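PDB 4UMI: fiber protein from Snake adenovirus 1, which forms, as a homotrimer, the spikes on the capsid vertices and probably attaches the virion to its host receptor through the fibre head. Local coordinates for residues Glu109-Asp114 with Ala150-Glu155; Gly116-Phe121 with Ser140-Thr145. All blocks are in the same frame, centred on the assembly; numbering follows the deposited sequence.

Interaction 1. Residues Glu109-Asp114 with Ala150-Glu155; sequences EELQND and APASAE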
# COMPACT_ATOMS: atom_id res chain seq x y z
N GLU A 109 -12.81 5.45 10.85
CA GLU A 109 -13.76 6.52 11.11
C GLU A 109 -14.24 7.08 9.78
O GLU A 109 -13.44 7.19 8.83
CB GLU A 109 -13.01 7.59 11.91
CG GLU A 109 -13.80 8.72 12.46
CD GLU A 109 -12.94 9.51 13.41
OE1 GLU A 109 -12.17 8.89 14.21
OE2 GLU A 109 -13.05 10.74 13.37
N GLU A 110 -15.49 7.50 9.70
CA GLU A 110 -16.07 8.11 8.52
C GLU A 110 -16.20 9.60 8.79
O GLU A 110 -16.71 9.98 9.84
CB GLU A 110 -17.43 7.50 8.24
CG GLU A 110 -18.06 7.96 6.94
CD GLU A 110 -17.55 7.21 5.74
OE1 GLU A 110 -17.01 6.09 5.91
OE2 GLU A 110 -17.69 7.75 4.63
N LEU A 111 -15.70 10.41 7.86
CA LEU A 111 -15.79 11.87 7.93
C LEU A 111 -16.58 12.39 6.74
O LEU A 111 -16.55 11.84 5.66
CB LEU A 111 -14.40 12.54 7.90
CG LEU A 111 -13.59 12.44 9.17
CD1 LEU A 111 -13.24 11.03 9.59
CD2 LEU A 111 -12.33 13.26 9.12
N GLN A 112 -17.31 13.47 6.97
CA GLN A 112 -18.11 14.05 5.91
C GLN A 112 -18.01 15.56 6.00
O GLN A 112 -18.01 16.14 7.10
CB GLN A 112 -19.55 13.57 6.07
CG GLN A 112 -20.51 13.98 4.96
CD GLN A 112 -21.90 13.39 5.15
OE1 GLN A 112 -22.07 12.34 5.76
NE2 GLN A 112 -22.89 14.07 4.61
N ASN A 113 -17.86 16.21 4.85
CA ASN A 113 -17.77 17.68 4.83
C ASN A 113 -19.16 18.27 4.65
O ASN A 113 -20.16 17.55 4.56
CB ASN A 113 -16.76 18.22 3.79
CG ASN A 113 -17.22 18.05 2.36
OD1 ASN A 113 -18.30 17.53 2.09
ND2 ASN A 113 -16.38 18.48 1.44
N ASP A 114 -19.21 19.60 4.61
CA ASP A 114 -20.50 20.27 4.51
C ASP A 114 -21.22 20.03 3.17
O ASP A 114 -22.43 20.25 3.06
CB ASP A 114 -20.38 21.78 4.80
CG ASP A 114 -19.34 22.49 3.92
OD1 ASP A 114 -18.61 21.81 3.15
OD2 ASP A 114 -19.24 23.73 4.01
N ALA A 150 -13.12 18.28 7.58
CA ALA A 150 -14.18 17.72 8.42
C ALA A 150 -13.66 17.44 9.83
O ALA A 150 -12.47 17.22 10.04
CB ALA A 150 -14.70 16.46 7.81
N PRO A 151 -14.56 17.51 10.81
CA PRO A 151 -14.20 17.19 12.17
C PRO A 151 -13.78 15.75 12.33
O PRO A 151 -14.41 14.86 11.75
CB PRO A 151 -15.50 17.42 12.96
CG PRO A 151 -16.41 18.16 12.06
CD PRO A 151 -15.99 17.84 10.67
N ALA A 152 -12.70 15.54 13.08
CA ALA A 152 -12.19 14.20 13.37
C ALA A 152 -12.28 13.95 14.87
O ALA A 152 -12.22 14.88 15.67
CB ALA A 152 -10.75 14.13 12.94
N SER A 153 -12.42 12.69 15.25
CA SER A 153 -12.41 12.32 16.67
C SER A 153 -11.12 12.73 17.37
O SER A 153 -10.08 12.94 16.74
CB SER A 153 -12.61 10.82 16.83
OG SER A 153 -11.48 10.08 16.40
N ALA A 154 -11.16 12.81 18.70
CA ALA A 154 -9.96 13.06 19.46
C ALA A 154 -8.92 11.98 19.21
O ALA A 154 -7.74 12.26 19.15
CB ALA A 154 -10.28 13.11 20.93
N GLU A 155 -9.37 10.73 19.10
CA GLU A 155 -8.43 9.62 18.92
C GLU A 155 -7.74 9.71 17.57
O GLU A 155 -6.51 9.58 17.50
CB GLU A 155 -9.14 8.29 19.07
CG GLU A 155 -8.17 7.12 19.09
CD GLU A 155 -8.81 5.78 19.46
OE1 GLU A 155 -10.04 5.67 19.55
OE2 GLU A 155 -8.03 4.83 19.60
O HOH W 1 -15.46 11.91 12.62
O HOH W 2 -16.71 14.32 9.96

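Interaction 2. Residues Gly116-Phe121 with Ser140-Thr145; sequences GVSFAF and SGDGLT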
# COMPACT_ATOMS: atom_id res chain seq x y z
N GLY A 116 -21.31 17.05 1.54
CA GLY A 116 -21.74 15.66 1.39
C GLY A 116 -20.69 14.70 0.87
O GLY A 116 -20.98 13.51 0.67
N VAL A 117 -19.47 15.17 0.64
CA VAL A 117 -18.37 14.26 0.32
C VAL A 117 -18.03 13.49 1.58
O VAL A 117 -17.97 14.08 2.63
CB VAL A 117 -17.12 15.02 -0.18
CG1 VAL A 117 -15.92 14.09 -0.37
CG2 VAL A 117 -17.40 15.78 -1.46
N SER A 118 -17.75 12.21 1.44
CA SER A 118 -17.42 11.38 2.58
C SER A 118 -16.15 10.60 2.34
O SER A 118 -15.92 10.12 1.22
CB SER A 118 -18.57 10.52 3.01
OG SER A 118 -18.83 9.56 2.05
N PHE A 119 -15.35 10.51 3.39
CA PHE A 119 -14.13 9.73 3.43
C PHE A 119 -14.19 8.70 4.54
O PHE A 119 -14.76 8.98 5.58
CB PHE A 119 -12.87 10.59 3.70
CG PHE A 119 -12.24 11.13 2.47
CD1 PHE A 119 -12.75 12.22 1.80
CD2 PHE A 119 -11.08 10.57 2.02
CE1 PHE A 119 -12.12 12.69 0.69
CE2 PHE A 119 -10.44 11.04 0.91
CZ PHE A 119 -10.96 12.12 0.25
N ALA A 120 -13.56 7.55 4.35
CA ALA A 120 -13.23 6.65 5.43
C ALA A 120 -11.75 6.67 5.60
O ALA A 120 -10.97 6.59 4.63
CB ALA A 120 -13.72 5.26 5.14
N PHE A 121 -11.33 6.82 6.85
CA PHE A 121 -9.93 6.77 7.24
C PHE A 121 -9.73 5.58 8.18
O PHE A 121 -10.56 5.32 9.04
CB PHE A 121 -9.50 8.03 7.93
CG PHE A 121 -9.46 9.23 7.03
CD1 PHE A 121 -8.38 9.46 6.22
CD2 PHE A 121 -10.51 10.12 6.97
CE1 PHE A 121 -8.34 10.56 5.38
CE2 PHE A 121 -10.47 11.20 6.14
CZ PHE A 121 -9.41 11.39 5.33
N SER A 140 -12.19 7.36 -0.61
CA SER A 140 -13.49 7.96 -0.87
C SER A 140 -13.96 7.46 -2.24
O SER A 140 -13.18 7.43 -3.17
CB SER A 140 -13.40 9.48 -0.91
OG SER A 140 -14.65 10.06 -1.23
N GLY A 141 -15.27 7.25 -2.36
CA GLY A 141 -15.85 6.96 -3.66
C GLY A 141 -16.11 8.23 -4.47
O GLY A 141 -16.42 8.18 -5.65
N ASP A 142 -16.12 9.34 -3.80
CA ASP A 142 -16.46 10.61 -4.39
C ASP A 142 -15.32 11.20 -5.17
O ASP A 142 -14.16 10.78 -5.07
CB ASP A 142 -16.88 11.56 -3.28
CG ASP A 142 -18.13 11.09 -2.54
OD1 ASP A 142 -19.06 10.54 -3.21
OD2 ASP A 142 -18.17 11.22 -1.28
N GLY A 143 -15.65 12.13 -6.03
CA GLY A 143 -14.67 13.04 -6.56
C GLY A 143 -14.44 14.15 -5.56
O GLY A 143 -15.22 14.38 -4.62
N LEU A 144 -13.34 14.84 -5.74
CA LEU A 144 -13.02 15.91 -4.85
C LEU A 144 -12.58 17.07 -5.68
O LEU A 144 -11.61 16.96 -6.45
CB LEU A 144 -11.99 15.39 -3.86
CG LEU A 144 -11.67 16.19 -2.64
CD1 LEU A 144 -12.87 16.45 -1.76
CD2 LEU A 144 -10.55 15.53 -1.88
N THR A 145 -13.28 18.20 -5.50
CA THR A 145 -13.12 19.41 -6.30
C THR A 145 -12.33 20.53 -5.54
O THR A 145 -12.20 21.68 -6.02
CB THR A 145 -14.49 20.01 -6.65
OG1 THR A 145 -15.14 20.43 -5.44
CG2 THR A 145 -15.39 19.02 -7.41
O HOH W 3 -20.69 10.78 -0.04
O HOH W 4 -17.07 7.85 -0.06

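Interaction 1. Residues Glu109-Asp114 with Ala150-Glu155
Glu109 OE2 is gripped by two donors, the backbone N-H of Ser153 and a water. Ser153 N gives a nearly straight bond (169°) to the syn lone pair of Glu109 OE2 at 2.8 Å. Ser153 OG donates to the other oxygen, Glu109 OE1, over 2.6 Å, meeting it on the syn side but 21° out of the carboxylate plane, so each oxygen takes one donor from the same residue and the rotation of the group is fixed. The side chain reaches this far because CG stands anti to the backbone N (chi1 -172°) and the chain stays extended beyond it.

Ser153 is the N-cap of helix 154-161, its OG also meeting the backbone N of Leu156. Glu109 therefore places an acidic group beside a helix N terminus, where the helix dipole would probably stabilise its negative charge. The water bonded to Glu109 OE2 also donates to Pro151 O, and a second water joins Pro151 O to Gln112 N, so solvent fills in for direct bonds between two backbones that run roughly antiparallel.

The apolar part lies further along. Leu111 CB packs on Ala150 CB at 3.9 Å, while Leu111 CG faces Pro151 O at 3.6 Å and its CD2 approaches Ala152 CB. Ala150 CB also sits against Gln112 O at 3.4 Å.

The contact illustrates how the two sheets of the fibre head domain can be joined at their margins. Strand 101-112, which pairs with strand 118-128 through Leu111 and Phe119, is an outermost strand of one sheet within the chain; strand 148-151, held to strand 185-190 through Ala150 and Leu186, is an outermost strand of the other, and helix 154-161 follows after Ala152 and the N-cap Ser153.

Interaction 2. Residues Gly116-Phe121 with Ser140-Thr145
The start of strand 118-128 runs beside the loop that follows strand 131-140, the CA atoms of Phe119 and Ser140 lying 4.7 Å apart and those of Val117 and Asp142 6.3 Å apart. That loop opens with an ST turn: Ser140 OG accepts the N-H of Asp142 at 3.0 Å. The same hydroxyl donates across the contact to Ser118 O at 2.8 Å, tilted 26° from the carbonyl plane. With OG anti to the backbone N (chi1 178°), one serine thus fastens both its own turn and the adjoining strand of this antiparallel sheet.

Asp142, brought in by the turn, adds a second bond to Ser118. Its OD2 takes the N-H of Ser118 at 2.9 Å, nearly in line with the carboxylate C-O bond. A water donates to both Asp142 OD2 and Gly116 O; a second water links Ser118 O to Gly141 N.

Beneath these polar groups the contact is apolar. Val117 CG1 meets Leu144 CD1 at 4.1 Å, and Leu144 CD2 comes to the edge of the Phe119 ring, near its plane. Leu188 and Val197 pack on the buried Phe119 and Leu144, and Phe148 meets the Phe119 ring with the planes inclined. A CH-pi contact completes the arrangement: Ser140 CB stands over one face of the Phe119 ring, 3.6 Å from its centroid and only 4° off the ring normal.

From the N terminus, the chain first lays down strand 101-112, turns, and comes back as strand 118-128, so Glu109-Asp114 and Gly116-Phe121 are neighbours in one sheet, joined by backbone bonds such as Glu109 N to Phe121 O. Strand 131-140 then returns, and interaction 2 closes the shorter loop when Ser140-Thr145 meets the start of strand 118-128. The chain next crosses to the second sheet as strand 148-151, and interaction 1 closes the longer loop at the start of helix 154-161. Interaction 2 thus lies wholly within the span of interaction 1. The inner contact ties strand to loop; the outer one ties sheet to sheet and helix.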